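ForH (Streptomyces kaniharaensis, PDB 6NKO) is of unestablished activity but probably takes part in formycin A biosynthesis, being related to the IMP cyclohydrolase part of the purine enzyme PurH. Local coordinates at residues A49-Y54 / R80-T85; G90-R95 / P143-G148; A94-S99 / I109-L114; R147-A150 / H155-P158. All coordinates share one frame; numbering follows the deposited sequence.

Overall arrangement
From the N terminus, contact 1 comes first, linking the start of helix 51-59 to the turn before helix 86-93 and closing a loop that includes strand 65-66. Contact 2 spans a longer stretch, pairing helices 86-93 and 141-151. Contact 3 shares A94 and R95 with contact 2 and closes inside its span, around helix 98-107. Contact 4 begins on helix 141-151, where contact 2 ends, and closes the short turn to strand 157-159. Contact 1 touches contact 2 through T83 and M145. Contacts 2, 3 and 4 meet one another around I92, R111 and V156, tying helices 86-93 and 141-151 to strand 157-159 and its neighbour 114-117.

Contact 1 of 4, residues A49-Y54 / R80-T85; sequences ATEGTY and RVKTLT
The ammonium of K82 and the carboxylate of E51 are brought together by two folded side chains. In E51, CG lies between the backbone N and the carbonyl carbon (chi1 69°) and the chain then bends at chi2. In K82 the last two torsions are both near 60°, which curls CE and NZ round toward the glutamate. The two side chains cross at about a right angle and join in a salt bridge, with K82 NZ 3.1 Å from E51 OE1. NZ meets this oxygen from above the carboxylate plane, 39° out of it, and CE follows at 3.7 Å from the same OE1. The ammonium's stronger partner is the carbonyl oxygen of G79, just before the segment, so NZ is shared between that carbonyl and E51. E51 is the first residue of its helix, where the helix dipole would probably favour a negative charge. Beside the ion pair runs a looser apolar contact: T50 CG2 stands 4.3 Å from T83 CG2 and 4.4 Å from K82 CD. The K82 backbone is held in a type I turn from V81 to L84, closed by L84 N to V81 O at 2.8 Å. T50 and K82 both also rest on I67, in the loop after strand 65-66. The contact thus sits between the start of helix 51-59, just beyond strand 46-49, and the turn that leads into helix 86-93.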
loop_
_atom_site.group_PDB
_atom_site.type_symbol
_atom_site.label_atom_id
_atom_site.label_comp_id
_atom_site.label_asym_id
_atom_site.label_seq_id
_atom_site.Cartn_x
_atom_site.Cartn_y
_atom_site.Cartn_z
ATOM N N ALA A 49 2.821 8.795 -1.692
ATOM C CA ALA A 49 1.755 8.225 -2.500
ATOM C C ALA A 49 2.256 7.866 -3.890
ATOM O O ALA A 49 3.215 8.454 -4.398
ATOM C CB ALA A 49 0.573 9.195 -2.619
ATOM N N THR A 50 1.589 6.889 -4.501
ATOM C CA THR A 50 1.827 6.562 -5.897
ATOM C C THR A 50 1.163 7.603 -6.795
ATOM O O THR A 50 0.613 8.604 -6.330
ATOM C CB THR A 50 1.318 5.160 -6.221
ATOM O OG1 THR A 50 -0.011 4.998 -5.711
ATOM C CG2 THR A 50 2.231 4.103 -5.619
ATOM N N GLU A 51 1.180 7.333 -8.102
ATOM C CA GLU A 51 0.899 8.372 -9.089
ATOM C C GLU A 51 -0.515 8.932 -8.944
ATOM O O GLU A 51 -0.705 10.152 -8.896
ATOM C CB GLU A 51 1.153 7.823 -10.501
ATOM C CG GLU A 51 0.171 6.761 -10.991
ATOM C CD GLU A 51 0.493 5.362 -10.482
ATOM O OE1 GLU A 51 1.597 5.150 -9.935
ATOM O OE2 GLU A 51 -0.372 4.473 -10.615
ATOM N N GLY A 52 -1.518 8.057 -8.843
ATOM C CA GLY A 52 -2.893 8.533 -8.817
ATOM C C GLY A 52 -3.227 9.288 -7.545
ATOM O O GLY A 52 -3.749 10.404 -7.586
ATOM N N THR A 53 -2.930 8.682 -6.393
ATOM C CA THR A 53 -3.228 9.314 -5.113
ATOM C C THR A 53 -2.483 10.631 -4.945
ATOM O O THR A 53 -2.999 11.559 -4.313
ATOM C CB THR A 53 -2.875 8.363 -3.968
ATOM O OG1 THR A 53 -3.229 7.022 -4.331
ATOM C CG2 THR A 53 -3.620 8.748 -2.709
ATOM N N TYR A 54 -1.276 10.734 -5.508
ATOM C CA TYR A 54 -0.448 11.917 -5.294
ATOM C C TYR A 54 -1.091 13.159 -5.897
ATOM O O TYR A 54 -1.231 14.185 -5.221
ATOM C CB TYR A 54 0.947 11.694 -5.880
ATOM C CG TYR A 54 1.852 12.905 -5.807
ATOM C CD1 TYR A 54 2.494 13.247 -4.624
ATOM C CD2 TYR A 54 2.068 13.705 -6.923
ATOM C CE1 TYR A 54 3.323 14.353 -4.553
ATOM C CE2 TYR A 54 2.894 14.812 -6.859
ATOM C CZ TYR A 54 3.519 15.130 -5.672
ATOM O OH TYR A 54 4.343 16.231 -5.601
ATOM N N ARG A 80 6.787 1.314 -13.625
ATOM C CA ARG A 80 6.321 -0.026 -13.290
ATOM C C ARG A 80 7.150 -0.703 -12.208
ATOM O O ARG A 80 6.753 -1.769 -11.724
ATOM C CB ARG A 80 6.296 -0.894 -14.551
ATOM C CG ARG A 80 5.069 -0.651 -15.408
ATOM C CD ARG A 80 5.159 -1.333 -16.763
ATOM N NE ARG A 80 4.014 -1.007 -17.616
ATOM C CZ ARG A 80 3.710 0.213 -18.057
ATOM N NH1 ARG A 80 4.476 1.256 -17.760
ATOM N NH2 ARG A 80 2.639 0.389 -18.819
ATOM N N VAL A 81 8.277 -0.117 -11.812
ATOM C CA VAL A 81 9.104 -0.651 -10.740
ATOM C C VAL A 81 9.265 0.369 -9.608
ATOM O O VAL A 81 10.119 0.208 -8.744
ATOM C CB VAL A 81 10.469 -1.123 -11.284
ATOM C CG1 VAL A 81 10.330 -2.456 -11.985
ATOM C CG2 VAL A 81 11.014 -0.137 -12.286
ATOM N N LYS A 82 8.426 1.409 -9.599
ATOM C CA LYS A 82 8.652 2.566 -8.738
ATOM C C LYS A 82 8.589 2.233 -7.250
ATOM O O LYS A 82 9.157 2.974 -6.444
ATOM C CB LYS A 82 7.645 3.668 -9.073
ATOM C CG LYS A 82 6.278 3.495 -8.443
ATOM C CD LYS A 82 5.529 4.813 -8.426
ATOM C CE LYS A 82 5.295 5.329 -9.836
ATOM N NZ LYS A 82 4.484 4.373 -10.640
ATOM N N THR A 83 7.918 1.153 -6.856
ATOM C CA THR A 83 7.950 0.708 -5.471
ATOM C C THR A 83 8.772 -0.558 -5.289
ATOM O O THR A 83 8.858 -1.073 -4.169
ATOM C CB THR A 83 6.527 0.487 -4.939
ATOM O OG1 THR A 83 5.807 -0.371 -5.831
ATOM C CG2 THR A 83 5.796 1.818 -4.809
ATOM N N LEU A 84 9.382 -1.064 -6.357
ATOM C CA LEU A 84 10.187 -2.278 -6.292
ATOM C C LEU A 84 11.665 -1.901 -6.180
ATOM O O LEU A 84 12.466 -2.066 -7.100
ATOM C CB LEU A 84 9.906 -3.159 -7.505
ATOM C CG LEU A 84 8.473 -3.702 -7.551
ATOM C CD1 LEU A 84 8.048 -4.064 -8.970
ATOM C CD2 LEU A 84 8.320 -4.897 -6.620
ATOM N N THR A 85 12.005 -1.358 -5.014
ATOM C CA THR A 85 13.366 -0.982 -4.670
ATOM C C THR A 85 13.680 -1.499 -3.274
ATOM O O THR A 85 12.787 -1.881 -2.512
ATOM C CB THR A 85 13.580 0.541 -4.711
ATOM O OG1 THR A 85 12.861 1.155 -3.633
ATOM C CG2 THR A 85 13.115 1.132 -6.040
#

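Contact 2 of 4, residues G90-R95 / P143-G148; sequences GGILAR and PAMLRG
The flat group in this contact is the peptide carbonyl of G148, and the side chains of I92 and L93 meet it. The CG2 methyl of I92 lies over one face of the carbonyl, 3.5 Å from G148 C. From that same side, but displaced toward the alpha carbon, the CD2 methyl of L93 comes within 3.6 Å of G148 CA. G148 has no side chain to stand between the helices, which lets the backbones approach to 6.0 Å between L93 CA and G148 CA. In I92 the CG2 branch is anti to the backbone N (chi1 of the CG1 branch -65°), and this sends one methyl to the glycine and the other to M145. I92 CD1 ends 3.8 Å from M145 CB, with M145 CG equally close, the two side chains crossing obliquely. M145 then bends at chi3, carrying CE on to T83, while its flank also rests on V88 and M89 of helix 86-93. No hydrogen bond spans the pair; van der Waals contact alone joins the segments. Beneath them I92 and M145 share V115 of strand 114-117. N152, just past helix 141-151, adds a polar tie by donating to I92 O. Two helices packed side by side over a parallel sheet of strand order 3-2-1-4-5 are what the three-layer alpha/beta fold of MGS-like domains presents.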
loop_
_atom_site.group_PDB
_atom_site.type_symbol
_atom_site.label_atom_id
_atom_site.label_comp_id
_atom_site.label_asym_id
_atom_site.label_seq_id
_atom_site.Cartn_x
_atom_site.Cartn_y
_atom_site.Cartn_z
ATOM N N GLY A 90 12.417 -2.929 1.511
ATOM C CA GLY A 90 13.151 -3.139 2.746
ATOM C C GLY A 90 12.496 -2.450 3.927
ATOM O O GLY A 90 12.477 -2.987 5.038
ATOM N N GLY A 91 11.942 -1.257 3.704
ATOM C CA GLY A 91 11.240 -0.557 4.765
ATOM C C GLY A 91 10.008 -1.285 5.261
ATOM O O GLY A 91 9.540 -1.010 6.371
ATOM N N ILE A 92 9.480 -2.211 4.467
ATOM C CA ILE A 92 8.303 -2.983 4.839
ATOM C C ILE A 92 8.680 -4.334 5.434
ATOM O O ILE A 92 8.072 -4.776 6.410
ATOM C CB ILE A 92 7.378 -3.157 3.614
ATOM C CG1 ILE A 92 6.823 -1.807 3.160
ATOM C CG2 ILE A 92 6.244 -4.120 3.924
ATOM C CD1 ILE A 92 6.330 -1.803 1.727
ATOM N N LEU A 93 9.689 -4.999 4.869
ATOM C CA LEU A 93 9.984 -6.381 5.222
ATOM C C LEU A 93 11.044 -6.528 6.306
ATOM O O LEU A 93 11.142 -7.605 6.906
ATOM C CB LEU A 93 10.438 -7.158 3.983
ATOM C CG LEU A 93 9.420 -7.287 2.851
ATOM C CD1 LEU A 93 10.062 -7.894 1.609
ATOM C CD2 LEU A 93 8.230 -8.115 3.305
ATOM N N ALA A 94 11.841 -5.493 6.566
ATOM C CA ALA A 94 12.947 -5.624 7.506
ATOM C C ALA A 94 12.439 -5.937 8.908
ATOM O O ALA A 94 11.453 -5.358 9.374
ATOM C CB ALA A 94 13.784 -4.346 7.527
ATOM N N ARG A 95 13.125 -6.863 9.578
ATOM C CA ARG A 95 12.758 -7.289 10.921
ATOM C C ARG A 95 13.340 -6.319 11.947
ATOM O O ARG A 95 13.886 -5.265 11.606
ATOM C CB ARG A 95 13.238 -8.720 11.172
ATOM C CG ARG A 95 12.277 -9.803 10.696
ATOM C CD ARG A 95 12.424 -10.043 9.199
ATOM N NE ARG A 95 12.351 -11.457 8.838
ATOM C CZ ARG A 95 13.372 -12.306 8.912
ATOM N NH1 ARG A 95 14.559 -11.887 9.333
ATOM N NH2 ARG A 95 13.211 -13.575 8.557
ATOM N N PRO A 143 0.303 -5.108 -4.363
ATOM C CA PRO A 143 0.145 -6.285 -3.493
ATOM C C PRO A 143 1.450 -6.775 -2.892
ATOM O O PRO A 143 1.428 -7.382 -1.815
ATOM C CB PRO A 143 -0.479 -7.341 -4.420
ATOM C CG PRO A 143 -0.520 -6.737 -5.786
ATOM C CD PRO A 143 -0.418 -5.260 -5.635
ATOM N N ALA A 144 2.590 -6.537 -3.547
ATOM C CA ALA A 144 3.864 -6.870 -2.917
ATOM C C ALA A 144 4.064 -6.065 -1.638
ATOM O O ALA A 144 4.534 -6.599 -0.627
ATOM C CB ALA A 144 5.019 -6.636 -3.892
ATOM N N MET A 145 3.699 -4.779 -1.659
ATOM C CA MET A 145 3.783 -3.966 -0.449
ATOM C C MET A 145 2.749 -4.401 0.582
ATOM O O MET A 145 3.041 -4.438 1.782
ATOM C CB MET A 145 3.599 -2.486 -0.788
ATOM C CG MET A 145 4.676 -1.886 -1.680
ATOM S SD MET A 145 4.622 -0.078 -1.675
ATOM C CE MET A 145 3.193 0.214 -2.718
ATOM N N LEU A 146 1.533 -4.732 0.135
ATOM C CA LEU A 146 0.461 -5.054 1.074
ATOM C C LEU A 146 0.659 -6.431 1.698
ATOM O O LEU A 146 0.482 -6.600 2.910
ATOM C CB LEU A 146 -0.893 -4.971 0.372
ATOM C CG LEU A 146 -2.091 -5.417 1.212
ATOM C CD1 LEU A 146 -2.370 -4.400 2.307
ATOM C CD2 LEU A 146 -3.321 -5.622 0.341
ATOM N N ARG A 147 1.013 -7.431 0.884
ATOM C CA ARG A 147 1.312 -8.750 1.431
ATOM C C ARG A 147 2.543 -8.710 2.322
ATOM O O ARG A 147 2.612 -9.439 3.319
ATOM C CB ARG A 147 1.508 -9.763 0.301
ATOM C CG ARG A 147 0.262 -10.020 -0.535
ATOM C CD ARG A 147 0.580 -10.870 -1.760
ATOM N NE ARG A 147 0.854 -12.257 -1.397
ATOM C CZ ARG A 147 2.066 -12.801 -1.377
ATOM N NH1 ARG A 147 3.128 -12.077 -1.708
ATOM N NH2 ARG A 147 2.219 -14.072 -1.029
ATOM N N GLY A 148 3.523 -7.870 1.983
ATOM C CA GLY A 148 4.683 -7.723 2.846
ATOM C C GLY A 148 4.340 -7.041 4.157
ATOM O O GLY A 148 4.847 -7.420 5.216
#

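Contact 3 of 4, residues A94-S99 / I109-L114; sequences ARETES and IPRIDL
R111 forms a polar, largely surface contact with A94 and E96, binding the chain that leaves helix 86-93 to the loop that approaches strand 114-117. The centrepiece is the carbonyl oxygen of A94, lying at the edge of the R111 guanidinium and in its plane. R111 NH2 reaches A94 O at 2.6 Å with an N-H...O angle of 164°, a short and fairly straight bond, while NH1 of the same residue adds only a weak one at 3.2 Å. Seen from the acceptor, the donor NH2 is tilted 34° from the carbonyl plane. N152 ND2 also donates to A94 O, so this carbonyl is gripped by two residues. NH1 has a better partner in G91 O, one turn back along helix 86-93. The guanidinium therefore serves one carbonyl in the last turn of that helix and one just past it, and its positive charge would probably suit the negative pole of the helix dipole. In the MGS-like domain the intervening helix 98-107 leaves and rejoins this spot: T97 caps its start by accepting from D100 N, and M104 on its flank packs on both A94 and R111. The arginine reaches the carbonyl because it bends at chi2 and chi3, its CG lying opposite the backbone N across the CA-CB bond. E96 arrives obliquely, its carboxylate plane 52° from the guanidinium, and E96 OE2 lies 3.6 Å from R111 NH2, a long ion pair. H155, from the turn before strand 157-159, packs against both charged side chains.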
loop_
_atom_site.group_PDB
_atom_site.type_symbol
_atom_site.label_atom_id
_atom_site.label_comp_id
_atom_site.label_asym_id
_atom_site.label_seq_id
_atom_site.Cartn_x
_atom_site.Cartn_y
_atom_site.Cartn_z
ATOM N N ALA A 94 11.841 -5.493 6.566
ATOM C CA ALA A 94 12.947 -5.624 7.506
ATOM C C ALA A 94 12.439 -5.937 8.908
ATOM O O ALA A 94 11.453 -5.358 9.374
ATOM C CB ALA A 94 13.784 -4.346 7.527
ATOM N N ARG A 95 13.125 -6.863 9.578
ATOM C CA ARG A 95 12.758 -7.289 10.921
ATOM C C ARG A 95 13.340 -6.319 11.947
ATOM O O ARG A 95 13.886 -5.265 11.606
ATOM C CB ARG A 95 13.238 -8.720 11.172
ATOM C CG ARG A 95 12.277 -9.803 10.696
ATOM C CD ARG A 95 12.424 -10.043 9.199
ATOM N NE ARG A 95 12.351 -11.457 8.838
ATOM C CZ ARG A 95 13.372 -12.306 8.912
ATOM N NH1 ARG A 95 14.559 -11.887 9.333
ATOM N NH2 ARG A 95 13.211 -13.575 8.557
ATOM N N GLU A 96 13.216 -6.665 13.227
ATOM C CA GLU A 96 13.871 -5.933 14.300
ATOM C C GLU A 96 15.138 -6.633 14.782
ATOM O O GLU A 96 15.612 -6.355 15.888
ATOM C CB GLU A 96 12.907 -5.716 15.466
ATOM C CG GLU A 96 11.758 -4.772 15.151
ATOM C CD GLU A 96 12.207 -3.331 14.976
ATOM O OE1 GLU A 96 13.071 -2.873 15.755
ATOM O OE2 GLU A 96 11.691 -2.653 14.062
ATOM N N THR A 97 15.689 -7.539 13.977
ATOM C CA THR A 97 16.949 -8.179 14.313
ATOM C C THR A 97 18.085 -7.159 14.303
ATOM O O THR A 97 17.982 -6.079 13.715
ATOM C CB THR A 97 17.268 -9.303 13.326
ATOM O OG1 THR A 97 17.267 -8.781 11.992
ATOM C CG2 THR A 97 16.233 -10.413 13.426
ATOM N N GLU A 98 19.182 -7.517 14.973
ATOM C CA GLU A 98 20.374 -6.676 14.936
ATOM C C GLU A 98 20.891 -6.524 13.511
ATOM O O GLU A 98 21.309 -5.434 13.103
ATOM C CB GLU A 98 21.456 -7.263 15.845
ATOM C CG GLU A 98 22.845 -6.676 15.631
ATOM C CD GLU A 98 23.910 -7.364 16.469
ATOM O OE1 GLU A 98 23.720 -7.486 17.698
ATOM O OE2 GLU A 98 24.938 -7.783 15.897
ATOM N N SER A 99 20.848 -7.608 12.734
ATOM C CA SER A 99 21.360 -7.576 11.368
ATOM C C SER A 99 20.514 -6.679 10.471
ATOM O O SER A 99 21.053 -5.952 9.628
ATOM C CB SER A 99 21.420 -8.998 10.809
ATOM O OG SER A 99 22.067 -9.033 9.549
ATOM N N ILE A 109 17.664 3.412 5.256
ATOM C CA ILE A 109 16.324 2.993 4.866
ATOM C C ILE A 109 15.393 3.227 6.053
ATOM O O ILE A 109 15.502 2.532 7.074
ATOM C CB ILE A 109 16.297 1.525 4.423
ATOM C CG1 ILE A 109 17.246 1.310 3.241
ATOM C CG2 ILE A 109 14.876 1.110 4.066
ATOM C CD1 ILE A 109 17.449 -0.147 2.876
ATOM N N PRO A 110 14.464 4.172 5.968
ATOM C CA PRO A 110 13.490 4.349 7.045
ATOM C C PRO A 110 12.433 3.255 7.019
ATOM O O PRO A 110 12.168 2.626 5.993
ATOM C CB PRO A 110 12.871 5.716 6.740
ATOM C CG PRO A 110 12.984 5.844 5.258
ATOM C CD PRO A 110 14.226 5.094 4.842
ATOM N N ARG A 111 11.834 3.030 8.182
ATOM C CA ARG A 111 10.748 2.071 8.293
ATOM C C ARG A 111 9.468 2.665 7.719
ATOM O O ARG A 111 9.165 3.844 7.925
ATOM C CB ARG A 111 10.538 1.670 9.754
ATOM C CG ARG A 111 9.146 1.153 10.078
ATOM C CD ARG A 111 8.931 -0.246 9.523
ATOM N NE ARG A 111 9.557 -1.274 10.348
ATOM C CZ ARG A 111 10.024 -2.426 9.878
ATOM N NH1 ARG A 111 9.936 -2.700 8.584
ATOM N NH2 ARG A 111 10.578 -3.306 10.700
ATOM N N ILE A 112 8.730 1.848 6.976
ATOM C CA ILE A 112 7.400 2.206 6.498
ATOM C C ILE A 112 6.398 1.631 7.492
ATOM O O ILE A 112 6.265 0.409 7.620
ATOM C CB ILE A 112 7.148 1.696 5.073
ATOM C CG1 ILE A 112 7.939 2.536 4.064
ATOM C CG2 ILE A 112 5.664 1.741 4.748
ATOM C CD1 ILE A 112 8.149 1.859 2.725
ATOM N N ASP A 113 5.698 2.510 8.206
ATOM C CA ASP A 113 4.810 2.086 9.280
ATOM C C ASP A 113 3.407 1.735 8.806
ATOM O O ASP A 113 2.679 1.049 9.533
ATOM C CB ASP A 113 4.721 3.179 10.349
ATOM C CG ASP A 113 6.084 3.677 10.782
ATOM O OD1 ASP A 113 6.705 3.029 11.653
ATOM O OD2 ASP A 113 6.537 4.709 10.242
ATOM N N LEU A 114 3.011 2.180 7.617
ATOM C CA LEU A 114 1.655 1.950 7.139
ATOM C C LEU A 114 1.668 1.808 5.626
ATOM O O LEU A 114 2.287 2.616 4.928
ATOM C CB LEU A 114 0.722 3.093 7.555
ATOM C CG LEU A 114 -0.774 2.898 7.299
ATOM C CD1 LEU A 114 -1.588 3.385 8.492
ATOM C CD2 LEU A 114 -1.208 3.606 6.019
#

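Contact 4 of 4, residues R147-A150 / H155-P158; sequences RGAA and HVIP
A149 and V156 bring helix 141-151 and the run into strand 157-159 to 5.1 Å between their CA atoms, with no hydrogen bond across the segments. This is the return half of a beta-alpha-beta crossover: strand 114-117, helix 141-151, then the parallel edge strand 157-159, with a short turn between helix and last strand. Small side chains allow the closeness. The A149 methyl points at the strand side, where its CB lies 3.6 Å from V156 CG1 and 3.9 Å from P158 CB, so a single methyl is held between a valine branch and a proline ring. V156 presents CG1 because that branch stands anti to the backbone N (chi1 -161°), while its CG2 turns to I92 O of the neighbouring helix. Carbonyl oxygens also come near each other, A149 O being 3.5 Å from V156 O. Below, A149 and V156 both rest on V115 of strand 114-117, and I157, whose side chain points away from helix 141-151, joins its backbone to D113 and V115. A150 also touches A191 and F195 of the long helix 184-212, which meets the strand as well through I157 and R187. P158 completes the seam by setting its ring against the helix backbone at A150: P158 CG lies 3.7 Å from A150 CA, and P158 CB is 4.1 Å from A150 CB.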
loop_
_atom_site.group_PDB
_atom_site.type_symbol
_atom_site.label_atom_id
_atom_site.label_comp_id
_atom_site.label_asym_id
_atom_site.label_seq_id
_atom_site.Cartn_x
_atom_site.Cartn_y
_atom_site.Cartn_z
ATOM N N ARG A 147 1.013 -7.431 0.884
ATOM C CA ARG A 147 1.312 -8.750 1.431
ATOM C C ARG A 147 2.543 -8.710 2.322
ATOM O O ARG A 147 2.612 -9.439 3.319
ATOM C CB ARG A 147 1.508 -9.763 0.301
ATOM C CG ARG A 147 0.262 -10.020 -0.535
ATOM C CD ARG A 147 0.580 -10.870 -1.760
ATOM N NE ARG A 147 0.854 -12.257 -1.397
ATOM C CZ ARG A 147 2.066 -12.801 -1.377
ATOM N NH1 ARG A 147 3.128 -12.077 -1.708
ATOM N NH2 ARG A 147 2.219 -14.072 -1.029
ATOM N N GLY A 148 3.523 -7.870 1.983
ATOM C CA GLY A 148 4.683 -7.723 2.846
ATOM C C GLY A 148 4.340 -7.041 4.157
ATOM O O GLY A 148 4.847 -7.420 5.216
ATOM N N ALA A 149 3.469 -6.029 4.103
ATOM C CA ALA A 149 3.024 -5.365 5.323
ATOM C C ALA A 149 2.219 -6.313 6.201
ATOM O O ALA A 149 2.402 -6.340 7.423
ATOM C CB ALA A 149 2.203 -4.126 4.976
ATOM N N ALA A 150 1.327 -7.100 5.594
ATOM C CA ALA A 150 0.528 -8.043 6.367
ATOM C C ALA A 150 1.401 -9.119 7.001
ATOM O O ALA A 150 1.184 -9.501 8.157
ATOM C CB ALA A 150 -0.547 -8.670 5.481
ATOM N N HIS A 155 5.069 -4.530 12.660
ATOM C CA HIS A 155 5.805 -3.305 12.392
ATOM C C HIS A 155 5.250 -2.489 11.233
ATOM O O HIS A 155 5.698 -1.354 11.036
ATOM C CB HIS A 155 7.284 -3.629 12.125
ATOM C CG HIS A 155 7.880 -4.565 13.131
ATOM N ND1 HIS A 155 7.793 -4.349 14.489
ATOM C CD2 HIS A 155 8.559 -5.726 12.977
ATOM C CE1 HIS A 155 8.398 -5.332 15.129
ATOM N NE2 HIS A 155 8.872 -6.182 14.235
ATOM N N VAL A 156 4.307 -3.024 10.458
ATOM C CA VAL A 156 3.654 -2.287 9.381
ATOM C C VAL A 156 2.155 -2.526 9.475
ATOM O O VAL A 156 1.712 -3.669 9.629
ATOM C CB VAL A 156 4.166 -2.702 7.986
ATOM C CG1 VAL A 156 3.837 -1.620 6.967
ATOM C CG2 VAL A 156 5.663 -2.986 8.007
ATOM N N ILE A 157 1.377 -1.456 9.374
ATOM C CA ILE A 157 -0.079 -1.542 9.390
ATOM C C ILE A 157 -0.550 -1.807 7.961
ATOM O O ILE A 157 -0.274 -0.984 7.074
ATOM C CB ILE A 157 -0.717 -0.268 9.950
ATOM C CG1 ILE A 157 -0.266 -0.045 11.395
ATOM C CG2 ILE A 157 -2.232 -0.363 9.873
ATOM C CD1 ILE A 157 -0.235 1.412 11.807
ATOM N N PRO A 158 -1.238 -2.921 7.699
ATOM C CA PRO A 158 -1.688 -3.212 6.334
ATOM C C PRO A 158 -3.147 -2.845 6.113
ATOM O O PRO A 158 -4.042 -3.513 6.638
ATOM C CB PRO A 158 -1.471 -4.726 6.216
ATOM C CG PRO A 158 -1.440 -5.241 7.680
ATOM C CD PRO A 158 -1.515 -4.045 8.605
#